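Local coordinates for protein amidase (Bacillus anthracis, PDB 5EWQ) that probably hydrolyses monocarboxylic acid amides to the free acid and ammonia, at residues G246-T251 / N278-Y283. Residues are numbered along the deposited sequence; the frame is centred on the assembly and turned at random.
Sequences GRVSRT and NAMIGY
Val248 and Ile281 bring the two backbones to a CA-CA separation of 4.7 Å, where the loop 246-251 passes the chain that follows helix 270-280. The carbonyl O of Arg247 receives a CA-H...O contact from Ile281 CA at 3.5 Å. The aliphatic part of Arg247 runs beside Ile281, both side chains pointing the same way; chi1 of -152° sets Arg247 CG beside its own carbonyl carbon, 3.8 Å from Ile281 CG2. The guanidinium group continues to Tyr301, where NH2 bonds the hydroxyl. Val248 turns its two methyls to different parts of Met280, a selenomethionine: CG2 packs 3.8 Å from Met280 CE and also meets Ile281 CG2, while Val248 CG1 lies 3.8 Å from Met280 O. Further along, Ser249 OG accepts the backbone N-H of Thr251 at 3.2 Å, forming an ST turn, and OD2 of Asp284, the residue after 278-283, is hydrogen-bonded to Ser249 OG and Thr251 OG1. This is structural packing within the amidase fold: it ties the connection between the neighbouring antiparallel strands 239-242 and 263-267 of the mixed central sheet to helix 270-280 and the residues after it, with Val248 among Ile151 of helix 150-155, Phe277 and Ala263, and Met280 against Pro265 of strand 263-267.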
loop_
_atom_site.group_PDB
_atom_site.type_symbol
_atom_site.label_atom_id
_atom_site.label_comp_id
_atom_site.label_asym_id
_atom_site.label_seq_id
_atom_site.Cartn_x
_atom_site.Cartn_y
_atom_site.Cartn_z
ATOM N N GLY A 246 -10.666 1.493 -11.596
ATOM C CA GLY A 246 -10.771 2.377 -12.743
ATOM C C GLY A 246 -10.260 3.765 -12.414
ATOM O O GLY A 246 -10.006 4.574 -13.306
ATOM N N ARG A 247 -10.106 4.037 -11.123
ATOM C CA ARG A 247 -9.646 5.339 -10.655
ATOM C C ARG A 247 -8.151 5.520 -10.908
ATOM O O ARG A 247 -7.708 6.589 -11.329
ATOM C CB ARG A 247 -9.946 5.503 -9.164
ATOM C CG ARG A 247 -10.153 6.940 -8.715
ATOM C CD ARG A 247 -11.525 7.449 -9.127
ATOM N NE ARG A 247 -11.868 8.703 -8.460
ATOM C CZ ARG A 247 -13.060 9.286 -8.534
ATOM N NH1 ARG A 247 -14.029 8.729 -9.248
ATOM N NH2 ARG A 247 -13.284 10.426 -7.893
ATOM N N VAL A 248 -7.383 4.466 -10.650
ATOM C CA VAL A 248 -5.931 4.514 -10.783
ATOM C C VAL A 248 -5.430 3.505 -11.814
ATOM O O VAL A 248 -5.833 2.342 -11.803
ATOM C CB VAL A 248 -5.242 4.245 -9.428
ATOM C CG1 VAL A 248 -3.730 4.238 -9.583
ATOM C CG2 VAL A 248 -5.670 5.284 -8.404
ATOM N N SER A 249 -4.553 3.959 -12.706
ATOM C CA SER A 249 -3.995 3.100 -13.745
ATOM C C SER A 249 -3.044 2.054 -13.168
ATOM O O SER A 249 -2.307 2.326 -12.220
ATOM C CB SER A 249 -3.267 3.940 -14.796
ATOM O OG SER A 249 -2.649 3.114 -15.767
ATOM N N ARG A 250 -3.065 0.858 -13.751
ATOM C CA ARG A 250 -2.201 -0.232 -13.306
ATOM C C ARG A 250 -1.012 -0.416 -14.244
ATOM O O ARG A 250 -0.196 -1.319 -14.054
ATOM C CB ARG A 250 -2.988 -1.543 -13.205
ATOM C CG ARG A 250 -3.983 -1.614 -12.053
ATOM C CD ARG A 250 -5.325 -0.998 -12.421
ATOM N NE ARG A 250 -5.837 -1.518 -13.686
ATOM C CZ ARG A 250 -6.480 -2.673 -13.816
ATOM N NH1 ARG A 250 -6.690 -3.443 -12.756
ATOM N NH2 ARG A 250 -6.911 -3.063 -15.009
ATOM N N THR A 251 -0.922 0.440 -15.256
ATOM C CA THR A 251 0.149 0.356 -16.243
ATOM C C THR A 251 1.517 0.592 -15.611
ATOM O O THR A 251 1.740 1.607 -14.949
ATOM C CB THR A 251 -0.058 1.368 -17.384
ATOM O OG1 THR A 251 -1.310 1.109 -18.032
ATOM C CG2 THR A 251 1.064 1.262 -18.403
ATOM N N ASN A 278 -3.910 12.383 -5.135
ATOM C CA ASN A 278 -4.192 13.384 -6.157
ATOM C C ASN A 278 -3.413 13.150 -7.449
ATOM O O ASN A 278 -3.911 13.428 -8.539
ATOM C CB ASN A 278 -3.890 14.787 -5.626
ATOM C CG ASN A 278 -4.903 15.255 -4.600
ATOM O OD1 ASN A 278 -6.067 14.858 -4.635
ATOM N ND2 ASN A 278 -4.464 16.106 -3.681
ATOM N N ALA A 279 -2.191 12.640 -7.322
ATOM C CA ALA A 279 -1.317 12.465 -8.478
ATOM C C ALA A 279 -1.395 11.059 -9.063
ATOM O O ALA A 279 -0.953 10.826 -10.187
ATOM C CB ALA A 279 0.119 12.793 -8.104
HETATM N N MSE A 280 -1.948 10.122 -8.301
HETATM C CA MSE A 280 -2.055 8.744 -8.764
HETATM C C MSE A 280 -3.211 8.574 -9.742
HETATM O O MSE A 280 -3.097 7.854 -10.735
HETATM C CB MSE A 280 -2.232 7.788 -7.586
HETATM C CG MSE A 280 -1.133 7.859 -6.541
HETATM SE SE MSE A 280 -1.314 6.401 -5.261
HETATM C CE MSE A 280 -3.149 5.897 -5.685
ATOM N N ILE A 281 -4.325 9.241 -9.455
ATOM C CA ILE A 281 -5.509 9.152 -10.301
ATOM C C ILE A 281 -5.273 9.795 -11.661
ATOM O O ILE A 281 -4.328 10.563 -11.841
ATOM C CB ILE A 281 -6.728 9.821 -9.640
ATOM C CG1 ILE A 281 -6.478 11.319 -9.453
ATOM C CG2 ILE A 281 -7.042 9.157 -8.313
ATOM C CD1 ILE A 281 -7.636 12.059 -8.816
ATOM N N GLY A 282 -6.141 9.478 -12.616
ATOM C CA GLY A 282 -6.033 10.029 -13.953
ATOM C C GLY A 282 -6.543 9.074 -15.012
ATOM O O GLY A 282 -7.097 8.020 -14.697
ATOM N N TYR A 283 -6.357 9.446 -16.273
ATOM C CA TYR A 283 -6.803 8.620 -17.386
ATOM C C TYR A 283 -5.624 7.921 -18.053
ATOM O O TYR A 283 -4.520 8.463 -18.111
ATOM C CB TYR A 283 -7.566 9.464 -18.410
ATOM C CG TYR A 283 -8.053 8.684 -19.610
ATOM C CD1 TYR A 283 -9.204 7.910 -19.538
ATOM C CD2 TYR A 283 -7.366 8.726 -20.816
ATOM C CE1 TYR A 283 -9.654 7.195 -20.633
ATOM C CE2 TYR A 283 -7.808 8.015 -21.916
ATOM C CZ TYR A 283 -8.953 7.252 -21.819
ATOM O OH TYR A 283 -9.399 6.542 -22.911
#